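Local coordinates for insulinase family protease (Yersinia pestis, PDB 3GO9), which binds zinc and is predicted to be a protease of the insulinase family (peptidase family M16), probably cleaving peptide bonds, at residues 92-95 / 96-100; 384-387 / 388-392; 192-196 / 197-201. All blocks are in the same frame, centred on the assembly; numbering follows the deposited sequence.

Contact 1 of 3, residues 92-95 / 96-100; sequences SLWQ and QGIDN. With ZN (zinc ion), chain B.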
# COMPACT_ATOMS: atom_id res chain seq x y z
N SER A 92 26.90 -2.93 -13.18
CA SER A 92 27.53 -2.50 -11.92
C SER A 92 26.49 -1.75 -11.03
O SER A 92 26.41 -1.98 -9.82
CB SER A 92 28.76 -1.65 -12.17
OG SER A 92 29.20 -1.01 -10.97
N LEU A 93 25.69 -0.87 -11.64
CA LEU A 93 24.68 -0.15 -10.88
C LEU A 93 23.73 -1.12 -10.22
O LEU A 93 23.45 -1.01 -9.01
CB LEU A 93 23.89 0.83 -11.74
CG LEU A 93 22.66 1.43 -11.11
CD1 LEU A 93 23.00 2.29 -9.89
CD2 LEU A 93 21.94 2.31 -12.19
N TRP A 94 23.17 -2.04 -11.01
CA TRP A 94 22.11 -2.90 -10.51
C TRP A 94 22.60 -3.97 -9.52
O TRP A 94 21.90 -4.34 -8.62
CB TRP A 94 21.29 -3.46 -11.65
CG TRP A 94 20.37 -2.43 -12.15
CD1 TRP A 94 20.45 -1.70 -13.29
CD2 TRP A 94 19.21 -1.96 -11.46
NE1 TRP A 94 19.41 -0.80 -13.36
CE2 TRP A 94 18.64 -0.95 -12.24
CE3 TRP A 94 18.62 -2.30 -10.24
CZ2 TRP A 94 17.46 -0.28 -11.85
CZ3 TRP A 94 17.45 -1.64 -9.86
CH2 TRP A 94 16.90 -0.69 -10.65
N GLN A 95 23.86 -4.38 -9.64
CA GLN A 95 24.48 -5.21 -8.63
C GLN A 95 24.65 -4.55 -7.29
O GLN A 95 24.87 -5.24 -6.30
CB GLN A 95 25.85 -5.70 -9.10
CG GLN A 95 25.68 -6.80 -10.12
CD GLN A 95 26.94 -7.40 -10.61
OE1 GLN A 95 27.98 -6.75 -10.70
NE2 GLN A 95 26.86 -8.67 -11.00
N GLN A 96 24.55 -3.23 -7.27
CA GLN A 96 24.70 -2.46 -6.03
C GLN A 96 23.45 -1.61 -5.81
O GLN A 96 23.49 -0.61 -5.08
CB GLN A 96 25.92 -1.56 -6.15
CG GLN A 96 27.24 -2.33 -6.35
CD GLN A 96 28.41 -1.39 -6.67
OE1 GLN A 96 29.19 -1.06 -5.78
NE2 GLN A 96 28.57 -1.02 -7.95
N GLY A 97 22.32 -2.02 -6.38
CA GLY A 97 21.13 -1.19 -6.31
C GLY A 97 19.92 -1.79 -5.66
O GLY A 97 18.82 -1.25 -5.83
N ILE A 98 20.10 -2.91 -4.98
CA ILE A 98 19.04 -3.65 -4.31
C ILE A 98 19.25 -3.65 -2.78
O ILE A 98 20.37 -3.83 -2.29
CB ILE A 98 18.93 -5.09 -4.82
CG1 ILE A 98 18.78 -5.15 -6.37
CG2 ILE A 98 17.75 -5.82 -4.23
CD1 ILE A 98 17.54 -4.45 -6.90
N ASP A 99 18.19 -3.43 -2.03
CA ASP A 99 18.26 -3.34 -0.55
C ASP A 99 18.67 -4.69 0.05
O ASP A 99 18.44 -5.74 -0.52
CB ASP A 99 16.92 -2.86 0.01
CG ASP A 99 17.01 -2.24 1.44
OD1 ASP A 99 18.10 -2.13 2.02
OD2 ASP A 99 15.93 -1.83 1.96
N ASN A 100 19.26 -4.62 1.23
CA ASN A 100 19.68 -5.84 1.94
C ASN A 100 18.54 -6.72 2.47
O ASN A 100 18.70 -7.95 2.63
CB ASN A 100 20.59 -5.43 3.09
CG ASN A 100 21.85 -4.82 2.64
OD1 ASN A 100 22.47 -5.27 1.67
ND2 ASN A 100 22.32 -3.84 3.39
ZN ZN B . 16.83 -1.36 4.05
O HOH W 1 22.45 -4.61 -4.02
O HOH W 2 19.10 -0.95 4.83
O HOH W 3 17.07 0.74 3.02

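Contact 2 of 3, residues 384-387 / 388-392; sequences ARTD and TDILM. With ZN (zinc ion), chain B.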
# COMPACT_ATOMS: atom_id res chain seq x y z
N ALA A 384 13.83 6.19 15.47
CA ALA A 384 15.29 6.10 15.33
C ALA A 384 15.78 4.79 14.79
O ALA A 384 16.86 4.73 14.17
CB ALA A 384 15.94 6.33 16.67
N ARG A 385 15.03 3.74 15.04
CA ARG A 385 15.39 2.37 14.69
C ARG A 385 14.82 1.97 13.32
O ARG A 385 14.97 0.83 12.92
CB ARG A 385 14.91 1.39 15.76
CG ARG A 385 15.58 1.57 17.13
CD ARG A 385 14.83 0.84 18.28
NE ARG A 385 14.71 -0.59 18.00
CZ ARG A 385 15.49 -1.57 18.50
NH1 ARG A 385 15.27 -2.84 18.12
NH2 ARG A 385 16.48 -1.33 19.36
N THR A 386 14.17 2.91 12.64
CA THR A 386 13.47 2.60 11.38
C THR A 386 14.38 2.77 10.15
O THR A 386 14.89 3.84 9.82
CB THR A 386 12.19 3.43 11.22
OG1 THR A 386 11.35 3.20 12.37
CG2 THR A 386 11.39 3.03 9.98
N ASP A 387 14.56 1.64 9.46
CA ASP A 387 15.33 1.52 8.21
C ASP A 387 14.75 2.51 7.16
O ASP A 387 13.56 2.74 7.05
CB ASP A 387 15.15 0.07 7.74
CG ASP A 387 16.01 -0.36 6.56
OD1 ASP A 387 16.25 0.43 5.66
OD2 ASP A 387 16.37 -1.56 6.52
N THR A 388 15.65 3.11 6.40
CA THR A 388 15.27 4.02 5.30
C THR A 388 14.24 3.41 4.34
O THR A 388 13.36 4.10 3.87
CB THR A 388 16.50 4.51 4.53
OG1 THR A 388 17.28 3.38 4.14
CG2 THR A 388 17.35 5.47 5.38
N ASP A 389 14.30 2.11 4.08
CA ASP A 389 13.26 1.54 3.21
C ASP A 389 11.85 1.52 3.79
O ASP A 389 10.84 1.60 3.07
CB ASP A 389 13.65 0.18 2.67
CG ASP A 389 13.44 -0.95 3.66
OD1 ASP A 389 12.31 -1.40 3.82
OD2 ASP A 389 14.43 -1.35 4.27
N ILE A 390 11.75 1.43 5.13
CA ILE A 390 10.48 1.51 5.82
C ILE A 390 9.94 2.93 5.83
O ILE A 390 8.72 3.16 5.57
CB ILE A 390 10.53 0.88 7.24
CG1 ILE A 390 10.86 -0.62 7.11
CG2 ILE A 390 9.17 1.11 7.98
CD1 ILE A 390 11.23 -1.28 8.45
N LEU A 391 10.82 3.91 6.09
CA LEU A 391 10.44 5.31 5.96
C LEU A 391 9.88 5.55 4.55
O LEU A 391 8.89 6.30 4.38
CB LEU A 391 11.64 6.24 6.23
CG LEU A 391 12.25 6.19 7.62
CD1 LEU A 391 13.54 7.07 7.71
CD2 LEU A 391 11.23 6.60 8.69
N MSE A 392 10.55 4.99 3.55
CA MSE A 392 10.13 5.18 2.16
C MSE A 392 8.78 4.55 1.90
O MSE A 392 7.90 5.21 1.31
CB MSE A 392 11.16 4.67 1.16
CG MSE A 392 10.70 4.77 -0.25
SE MSE A 392 10.54 6.67 -0.82
CE MSE A 392 12.41 6.97 -1.18
ZN ZN B . 16.83 -1.36 4.05
O HOH W 3 17.07 0.74 3.02
O HOH W 2 19.10 -0.95 4.83

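Contact 3 of 3, residues 192-196 / 197-201; sequences QPVDV and EKLKQ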
# COMPACT_ATOMS: atom_id res chain seq x y z
N GLN A 192 2.65 -10.01 -30.05
CA GLN A 192 3.77 -10.05 -30.96
C GLN A 192 3.27 -10.32 -32.38
O GLN A 192 2.24 -11.00 -32.55
CB GLN A 192 4.74 -11.12 -30.50
CG GLN A 192 5.31 -10.87 -29.15
CD GLN A 192 6.46 -11.79 -28.85
OE1 GLN A 192 7.19 -12.19 -29.76
NE2 GLN A 192 6.61 -12.16 -27.57
N PRO A 193 3.96 -9.75 -33.38
CA PRO A 193 5.11 -8.83 -33.32
C PRO A 193 4.71 -7.46 -32.79
O PRO A 193 3.60 -6.96 -33.08
CB PRO A 193 5.57 -8.74 -34.79
CG PRO A 193 4.75 -9.77 -35.49
CD PRO A 193 3.52 -9.98 -34.77
N VAL A 194 5.62 -6.85 -32.05
CA VAL A 194 5.39 -5.53 -31.43
C VAL A 194 5.62 -4.47 -32.47
O VAL A 194 6.65 -4.49 -33.17
CB VAL A 194 6.35 -5.30 -30.25
CG1 VAL A 194 6.19 -3.85 -29.67
CG2 VAL A 194 6.11 -6.35 -29.16
N ASP A 195 4.69 -3.52 -32.54
CA ASP A 195 4.85 -2.35 -33.34
C ASP A 195 5.68 -1.39 -32.51
O ASP A 195 5.16 -0.74 -31.59
CB ASP A 195 3.46 -1.78 -33.61
CG ASP A 195 3.50 -0.55 -34.49
OD1 ASP A 195 2.47 -0.30 -35.12
OD2 ASP A 195 4.52 0.15 -34.54
N VAL A 196 7.00 -1.41 -32.76
CA VAL A 196 7.95 -0.67 -31.93
C VAL A 196 7.65 0.84 -32.04
O VAL A 196 7.77 1.58 -31.06
CB VAL A 196 9.43 -1.04 -32.27
CG1 VAL A 196 10.38 -0.12 -31.62
CG2 VAL A 196 9.71 -2.54 -31.90
N GLU A 197 7.18 1.29 -33.21
CA GLU A 197 6.85 2.70 -33.37
C GLU A 197 5.69 3.11 -32.45
O GLU A 197 5.73 4.17 -31.82
CB GLU A 197 6.57 3.03 -34.83
CG GLU A 197 7.82 2.82 -35.74
CD GLU A 197 8.95 3.76 -35.39
OE1 GLU A 197 8.67 4.92 -35.00
OE2 GLU A 197 10.13 3.35 -35.52
N LYS A 198 4.70 2.25 -32.32
CA LYS A 198 3.54 2.52 -31.49
C LYS A 198 3.96 2.49 -30.01
O LYS A 198 3.45 3.25 -29.19
CB LYS A 198 2.42 1.53 -31.69
CG LYS A 198 1.13 1.99 -31.03
CD LYS A 198 -0.09 1.24 -31.51
CE LYS A 198 -0.73 1.97 -32.72
NZ LYS A 198 -2.13 1.50 -32.92
N LEU A 199 4.86 1.58 -29.69
CA LEU A 199 5.39 1.54 -28.32
C LEU A 199 6.10 2.85 -27.96
O LEU A 199 5.95 3.35 -26.84
CB LEU A 199 6.28 0.32 -28.18
CG LEU A 199 6.94 0.09 -26.82
CD1 LEU A 199 5.96 -0.07 -25.66
CD2 LEU A 199 7.88 -1.08 -26.86
N LYS A 200 6.91 3.39 -28.88
CA LYS A 200 7.64 4.63 -28.60
C LYS A 200 6.63 5.77 -28.44
O LYS A 200 6.79 6.63 -27.61
CB LYS A 200 8.57 4.97 -29.77
CG LYS A 200 9.70 4.03 -30.01
CD LYS A 200 10.55 4.57 -31.23
CE LYS A 200 11.28 3.46 -31.99
NZ LYS A 200 12.51 3.91 -32.65
N GLN A 201 5.59 5.78 -29.26
CA GLN A 201 4.58 6.82 -29.19
C GLN A 201 3.85 6.77 -27.85
O GLN A 201 3.62 7.81 -27.21
CB GLN A 201 3.60 6.65 -30.34
CG GLN A 201 4.26 7.00 -31.65
CD GLN A 201 3.30 6.93 -32.83
OE1 GLN A 201 2.58 5.94 -33.02
NE2 GLN A 201 3.29 8.00 -33.63

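Contact 1 of 3, residues 92-95 / 96-100
Near the C-terminal end of helix 87-95, where the chain passes into the loop toward strand 107-109, Gln96 folds back on Ser92. With CG anti to its carbonyl carbon (chi1 -61°) and the chain extended beyond, Gln96 runs alongside the turn and brings its amide to the backbone carbonyl one turn earlier. Gln96 NE2 donates to Ser92 O at 3.0 Å, almost straight at 172°; the oxygen lies in the amide plane, but the nitrogen stands above the plane of the carbonyl.

Gln96 N reaches back three residues to Leu93 O at 3.0 Å, and Gly97 N makes a weak bond to Trp94 O at 3.3 Å. Farther on, Ile98 CD1 sits at the edge of the indole, 4.1 Å from Trp94 CZ3, and Trp94 also meets Trp134 edge-to-face. Asp99 then clasps a zinc ion with both oxygens, OD2 at 2.3 Å and OD1 at 2.5 Å. The amide of Gln96 is held at both its polar atoms, NE2 by Ser92 O and OE1 by Arg124, which would limit its rotation while it satisfies a carbonyl near the helix end.

Contact 2 of 3, residues 384-387 / 388-392
Asp387 and Asp389 turn their carboxylates toward one zinc ion with the two planes 67° apart. Asp387 grips the metal with both oxygens, OD1 and OD2 each 2.5 Å from the zinc, whereas Asp389 reaches it through OD2 at 2.4 Å. The negative oxygens are drawn close by the shared ion, Asp387 OD1 lying 2.9 Å from Asp389 OD2, a separation that would probably be costly without a metal bound to both. Asp389 attains this position with CG lodged between its backbone N and carbonyl carbon (chi1 80°), which folds the carboxylate back toward the start of the helix. Its other oxygen, OD1, forms a salt bridge with Arg102, and Asp99 and Glu101 complete the protein ligands of the site.

Asp387 is also the N-cap of helix 388-401. Its OD1 accepts from Asp389 N at 3.0 Å and 166°, the N-H reaching OD1 from above the carboxylate plane, so one oxygen serves both the metal and the first turn. The backbone carbonyl of Asp387 continues the helix, taking Leu391 N at 3.1 Å in a nearly straight bond.

On the apolar side, the side chains of Thr386 and Ile390 cross at about a right angle, Thr386 CG2 lying 3.6 Å from Ile390 CG2; the same methyl also packs 3.8 Å from Leu391 CD2. Thr386 OG1 is hydrogen-bonded to Thr382 O in the preceding helix, which probably helps fix the rotation that turns CG2 to this pair. Thr388 OG1 bonds to Arg49 O and accepts from a zinc-bound water, linking the second shell of the site to the loop before strand 50-56.

Contact 3 of 3, residues 192-196 / 197-201
Asp195 meets Lys198 at the start of helix 196-206, where it is the N-cap residue. From CB, which lies 4.0 Å from Lys198 CB, the side chain extends with CG anti to its own backbone N (chi1 -178°), a torsion that swings the carboxylate over the first turn. CG comes to 3.7 Å from Lys198 CB, and OD1 passes the same methylene at 3.9 Å. At the tip, OD2 accepts from Lys198 N at 3.1 Å, a capping bond of 154° that meets the oxygen from well above the carboxylate plane; OD2 also touches Glu197 CB. The negative group would be expected to interact favourably with the positive end of the helix dipole.

The carbonyl of Asp195 accepts the helical bond from Leu199 N and a weak one from Lys198 N. One residue on, Val196 O accepts from Lys200 N.

Leu199 touches Phe70, Leu73 and Leu74 of helix 70-80 and Val149 of helix 146-153, while Val194 CG1 approaches Leu199 CD2 from the loop before the helix. This sets the new helix against two earlier ones. The extended chain of Lys200 crosses Val196 obliquely, its CE resting 3.7 Å from Val196 CG1.

How the contacts relate
From the N terminus, contact 1 comes first, where helix 87-95 gives way to the loop toward strand 107-109. Contact 3 follows at the start of helix 196-206, and contact 2 comes last, where the chain passes from helix 379-384 into helix 388-401. Each closes a local turn; none nests in or crosses another. Contacts 1 and 2, though far apart in sequence, join at one zinc ion and share two of its waters, tying the loop after helix 87-95 to the start of helix 388-401. Contact 3 stands apart, where helix 196-206 packs on earlier helices, its nearest atoms about 18 Å from contact 1 and about 26 Å from contact 2.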